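Local atomic coordinates of MutT/NUDIX family protein (Bacillus thuringiensis str. Al Hakam, PDB entry 3ID9), a protein that probably hydrolyses nucleoside diphosphates linked to another moiety, as other members of the MutT/NUDIX family do. Residues B[79-91]-B[148-160]. Sequence-based numbering, arbitrary orientation.
Sequences IKKLLYVCDKPDA and GLANAGSYQGLKR
The Tyr155 ring packs obliquely against Val85, its CD1 4.0 Å from Val85 CG1, and its hydroxyl reaches on to Asp87. Tyr155 OH donates to Asp87 OD1 over 2.7 Å. It meets the oxygen on the syn side, somewhat out of the carboxylate plane, and the carboxylate and ring planes are 35° apart. The Asp87 CG sits between the backbone N and the carbonyl carbon (chi1 76°), which turns the carboxylate toward the neighbouring strand. Gly157, the bridge partner of Asp87, brings its CA to 3.3 Å from Asp87 OD1.

On the other face of the sheet, Ser154 CB touches the edge of the Tyr84 ring, 3.6 Å from Tyr84 CD1. Tyr84 OH donates to Gln156 OE1 over 2.8 Å. The hydroxyl stands above the amide plane rather than in it, and ring and amide are nearly perpendicular (88°). The extended Gln156 chain brings its amide to that hydroxyl. Further along this face, Cys86 SG packs on Leu158 CD1.

Strands 77-88 and 154-157 run parallel between these faces. Their backbone bonds continue past the short strand to Leu158 N, which gives to Asp87 O at 2.9 Å. In the type I turn from Lys88 to Ala91, Asp90 takes Lys159 NZ in a salt bridge, 3.1 Å from its OD1, and Arg160 N on its OD2, 3.2 Å away. Lys159 NZ also bonds Gly58 O of the second subunit.

Strand 154-157 adds to the Nudix sheet beside 77-88, which pairs on its other flank with strand 95-104. Tyr155 OH is also bonded to Glu62 N of the second subunit, placing the tyrosine-aspartate pair at the dimer interface. With one oxygen held by Tyr155 OH and the other by Leu61 N of that subunit, the Asp87 carboxylate is probably fixed in rotation, and these donors may favour its charged form.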
loop_
_atom_site.group_PDB
_atom_site.type_symbol
_atom_site.label_atom_id
_atom_site.label_comp_id
_atom_site.label_asym_id
_atom_site.label_seq_id
_atom_site.Cartn_x
_atom_site.Cartn_y
_atom_site.Cartn_z
ATOM N N ILE B 79 -2.321 -11.333 -7.251
ATOM C CA ILE B 79 -2.122 -9.898 -7.184
ATOM C C ILE B 79 -1.092 -9.402 -8.197
ATOM O O ILE B 79 -0.048 -10.017 -8.384
ATOM C CB ILE B 79 -1.690 -9.492 -5.754
ATOM C CG1 ILE B 79 -2.863 -9.728 -4.800
ATOM C CG2 ILE B 79 -1.224 -8.038 -5.725
ATOM C CD1 ILE B 79 -2.642 -9.224 -3.408
ATOM N N LYS B 80 -1.405 -8.300 -8.866
ATOM C CA LYS B 80 -0.489 -7.712 -9.835
ATOM C C LYS B 80 0.245 -6.600 -9.110
ATOM O O LYS B 80 1.470 -6.581 -9.044
ATOM C CB LYS B 80 -1.243 -7.109 -11.024
ATOM C CG LYS B 80 -1.814 -8.118 -11.998
ATOM C CD LYS B 80 -1.138 -8.011 -13.363
ATOM C CE LYS B 80 -1.482 -6.702 -14.075
ATOM N NZ LYS B 80 -2.925 -6.612 -14.439
ATOM N N LYS B 81 -0.525 -5.668 -8.563
ATOM C CA LYS B 81 0.042 -4.550 -7.839
ATOM C C LYS B 81 -0.939 -3.867 -6.901
ATOM O O LYS B 81 -2.158 -3.995 -7.035
ATOM C CB LYS B 81 0.611 -3.514 -8.811
ATOM C CG LYS B 81 2.070 -3.736 -9.161
ATOM C CD LYS B 81 2.609 -2.582 -9.981
ATOM C CE LYS B 81 4.123 -2.664 -10.125
ATOM N NZ LYS B 81 4.695 -1.366 -10.613
ATOM N N LEU B 82 -0.375 -3.152 -5.938
ATOM C CA LEU B 82 -1.131 -2.402 -4.958
ATOM C C LEU B 82 -1.523 -1.147 -5.735
ATOM O O LEU B 82 -0.663 -0.408 -6.212
ATOM C CB LEU B 82 -0.210 -2.046 -3.796
ATOM C CG LEU B 82 -0.742 -1.654 -2.426
ATOM C CD1 LEU B 82 -1.989 -0.815 -2.609
ATOM C CD2 LEU B 82 -1.026 -2.900 -1.609
ATOM N N LEU B 83 -2.814 -0.904 -5.884
ATOM C CA LEU B 83 -3.237 0.258 -6.641
ATOM C C LEU B 83 -3.485 1.506 -5.810
ATOM O O LEU B 83 -3.081 2.612 -6.184
ATOM C CB LEU B 83 -4.518 -0.060 -7.420
ATOM C CG LEU B 83 -5.123 1.161 -8.121
ATOM C CD1 LEU B 83 -4.231 1.554 -9.291
ATOM C CD2 LEU B 83 -6.533 0.853 -8.604
ATOM N N TYR B 84 -4.143 1.328 -4.675
ATOM C CA TYR B 84 -4.507 2.470 -3.875
ATOM C C TYR B 84 -4.661 2.095 -2.413
ATOM O O TYR B 84 -5.227 1.052 -2.080
ATOM C CB TYR B 84 -5.826 3.019 -4.421
ATOM C CG TYR B 84 -6.288 4.325 -3.846
ATOM C CD1 TYR B 84 -5.768 5.534 -4.304
ATOM C CD2 TYR B 84 -7.279 4.360 -2.869
ATOM C CE1 TYR B 84 -6.232 6.753 -3.806
ATOM C CE2 TYR B 84 -7.750 5.567 -2.364
ATOM C CZ TYR B 84 -7.227 6.759 -2.837
ATOM O OH TYR B 84 -7.719 7.952 -2.351
ATOM N N VAL B 85 -4.144 2.955 -1.545
ATOM C CA VAL B 85 -4.229 2.745 -0.114
ATOM C C VAL B 85 -4.897 3.980 0.465
ATOM O O VAL B 85 -4.478 5.112 0.219
ATOM C CB VAL B 85 -2.830 2.537 0.523
ATOM C CG1 VAL B 85 -2.954 2.477 2.033
ATOM C CG2 VAL B 85 -2.212 1.240 0.007
ATOM N N CYS B 86 -5.968 3.747 1.208
ATOM C CA CYS B 86 -6.719 4.828 1.816
ATOM C C CYS B 86 -6.820 4.550 3.309
ATOM O O CYS B 86 -7.272 3.479 3.715
ATOM C CB CYS B 86 -8.119 4.896 1.188
ATOM S SG CYS B 86 -9.244 6.083 1.975
ATOM N N ASP B 87 -6.370 5.489 4.134
ATOM C CA ASP B 87 -6.475 5.259 5.558
ATOM C C ASP B 87 -7.193 6.379 6.284
ATOM O O ASP B 87 -7.028 7.557 5.970
ATOM C CB ASP B 87 -5.096 4.941 6.181
ATOM C CG ASP B 87 -4.206 6.159 6.358
ATOM O OD1 ASP B 87 -3.973 6.909 5.387
ATOM O OD2 ASP B 87 -3.718 6.346 7.492
ATOM N N LYS B 88 -8.046 5.966 7.217
ATOM C CA LYS B 88 -8.853 6.860 8.038
ATOM C C LYS B 88 -8.579 6.538 9.491
ATOM O O LYS B 88 -9.314 5.766 10.109
ATOM C CB LYS B 88 -10.347 6.650 7.775
ATOM C CG LYS B 88 -10.875 7.204 6.462
ATOM C CD LYS B 88 -12.377 7.001 6.410
ATOM C CE LYS B 88 -13.001 7.569 5.153
ATOM N NZ LYS B 88 -14.482 7.337 5.182
ATOM N N PRO B 89 -7.511 7.114 10.058
ATOM C CA PRO B 89 -7.210 6.826 11.461
ATOM C C PRO B 89 -8.300 7.281 12.443
ATOM O O PRO B 89 -8.450 6.682 13.511
ATOM C CB PRO B 89 -5.857 7.518 11.678
ATOM C CG PRO B 89 -5.883 8.643 10.695
ATOM C CD PRO B 89 -6.498 8.007 9.466
ATOM N N ASP B 90 -9.070 8.312 12.077
ATOM C CA ASP B 90 -10.132 8.813 12.955
ATOM C C ASP B 90 -11.386 7.935 12.985
ATOM O O ASP B 90 -12.257 8.136 13.831
ATOM C CB ASP B 90 -10.563 10.242 12.570
ATOM C CG ASP B 90 -9.446 11.266 12.717
ATOM O OD1 ASP B 90 -8.718 11.243 13.738
ATOM O OD2 ASP B 90 -9.306 12.112 11.805
ATOM N N ALA B 91 -11.502 6.985 12.060
ATOM C CA ALA B 91 -12.676 6.117 12.045
ATOM C C ALA B 91 -12.694 5.236 13.288
ATOM O O ALA B 91 -11.681 5.080 13.958
ATOM C CB ALA B 91 -12.681 5.247 10.791
ATOM N N GLY B 148 -4.707 2.416 -14.641
ATOM C CA GLY B 148 -4.154 1.106 -14.346
ATOM C C GLY B 148 -2.796 1.084 -13.668
ATOM O O GLY B 148 -2.528 1.865 -12.749
ATOM N N LEU B 149 -1.941 0.173 -14.129
ATOM C CA LEU B 149 -0.603 0.002 -13.578
ATOM C C LEU B 149 0.167 1.311 -13.463
ATOM O O LEU B 149 1.067 1.431 -12.638
ATOM C CB LEU B 149 0.190 -0.996 -14.426
ATOM C CG LEU B 149 0.670 -2.280 -13.734
ATOM C CD1 LEU B 149 -0.483 -2.997 -13.059
ATOM C CD2 LEU B 149 1.326 -3.192 -14.769
ATOM N N ALA B 150 -0.189 2.291 -14.283
ATOM C CA ALA B 150 0.485 3.584 -14.247
ATOM C C ALA B 150 0.175 4.342 -12.952
ATOM O O ALA B 150 0.961 5.178 -12.505
ATOM C CB ALA B 150 0.073 4.420 -15.457
ATOM N N ASN B 151 -0.974 4.051 -12.353
ATOM C CA ASN B 151 -1.367 4.717 -11.122
ATOM C C ASN B 151 -1.105 3.859 -9.898
ATOM O O ASN B 151 -1.538 4.194 -8.798
ATOM C CB ASN B 151 -2.847 5.106 -11.178
ATOM C CG ASN B 151 -3.140 6.107 -12.275
ATOM O OD1 ASN B 151 -2.300 6.948 -12.599
ATOM N ND2 ASN B 151 -4.341 6.036 -12.842
ATOM N N ALA B 152 -0.396 2.752 -10.090
ATOM C CA ALA B 152 -0.071 1.862 -8.982
ATOM C C ALA B 152 0.671 2.639 -7.885
ATOM O O ALA B 152 1.379 3.602 -8.172
ATOM C CB ALA B 152 0.794 0.716 -9.482
ATOM N N GLY B 153 0.500 2.223 -6.633
ATOM C CA GLY B 153 1.173 2.890 -5.531
ATOM C C GLY B 153 0.586 4.227 -5.098
ATOM O O GLY B 153 1.289 5.043 -4.496
ATOM N N SER B 154 -0.688 4.466 -5.405
ATOM C CA SER B 154 -1.341 5.713 -5.016
ATOM C C SER B 154 -1.739 5.641 -3.548
ATOM O O SER B 154 -2.099 4.578 -3.044
ATOM C CB SER B 154 -2.590 5.959 -5.865
ATOM O OG SER B 154 -2.249 6.236 -7.205
ATOM N N TYR B 155 -1.689 6.777 -2.868
ATOM C CA TYR B 155 -2.033 6.812 -1.456
ATOM C C TYR B 155 -2.760 8.087 -1.059
ATOM O O TYR B 155 -2.591 9.136 -1.673
ATOM C CB TYR B 155 -0.772 6.689 -0.603
ATOM C CG TYR B 155 -0.999 7.100 0.833
ATOM C CD1 TYR B 155 -1.563 6.219 1.757
ATOM C CD2 TYR B 155 -0.721 8.400 1.251
ATOM C CE1 TYR B 155 -1.846 6.625 3.057
ATOM C CE2 TYR B 155 -1.005 8.815 2.550
ATOM C CZ TYR B 155 -1.565 7.926 3.446
ATOM O OH TYR B 155 -1.840 8.345 4.730
ATOM N N GLN B 156 -3.554 7.999 -0.004
ATOM C CA GLN B 156 -4.278 9.157 0.468
ATOM C C GLN B 156 -4.665 8.959 1.919
ATOM O O GLN B 156 -5.181 7.908 2.290
ATOM C CB GLN B 156 -5.523 9.365 -0.383
ATOM C CG GLN B 156 -6.301 10.615 -0.058
ATOM C CD GLN B 156 -7.558 10.741 -0.909
ATOM O OE1 GLN B 156 -7.496 10.696 -2.141
ATOM N NE2 GLN B 156 -8.704 10.899 -0.255
ATOM N N GLY B 157 -4.383 9.965 2.741
ATOM C CA GLY B 157 -4.734 9.907 4.147
ATOM C C GLY B 157 -5.930 10.824 4.337
ATOM O O GLY B 157 -5.950 11.933 3.809
ATOM N N LEU B 158 -6.933 10.365 5.077
ATOM C CA LEU B 158 -8.129 11.166 5.309
ATOM C C LEU B 158 -8.443 11.337 6.784
ATOM O O LEU B 158 -8.596 10.361 7.520
ATOM C CB LEU B 158 -9.331 10.523 4.622
ATOM C CG LEU B 158 -9.252 10.423 3.103
ATOM C CD1 LEU B 158 -10.352 9.523 2.583
ATOM C CD2 LEU B 158 -9.355 11.817 2.514
ATOM N N LYS B 159 -8.544 12.590 7.207
ATOM C CA LYS B 159 -8.868 12.920 8.585
ATOM C C LYS B 159 -10.024 13.911 8.571
ATOM O O LYS B 159 -10.172 14.681 7.622
ATOM C CB LYS B 159 -7.657 13.543 9.283
ATOM C CG LYS B 159 -6.491 12.587 9.464
ATOM C CD LYS B 159 -5.338 13.220 10.231
ATOM C CE LYS B 159 -5.726 13.592 11.652
ATOM N NZ LYS B 159 -6.114 12.408 12.460
ATOM N N ARG B 160 -10.855 13.878 9.608
ATOM C CA ARG B 160 -11.976 14.805 9.691
ATOM C C ARG B 160 -11.478 16.212 10.003
ATOM O O ARG B 160 -10.372 16.398 10.514
ATOM C CB ARG B 160 -12.967 14.361 10.770
ATOM C CG ARG B 160 -14.062 13.429 10.277
ATOM C CD ARG B 160 -15.011 14.142 9.310
ATOM N NE ARG B 160 -16.361 14.291 9.861
ATOM C CZ ARG B 160 -16.843 15.407 10.400
ATOM N NH1 ARG B 160 -16.095 16.501 10.468
ATOM N NH2 ARG B 160 -18.082 15.428 10.876
#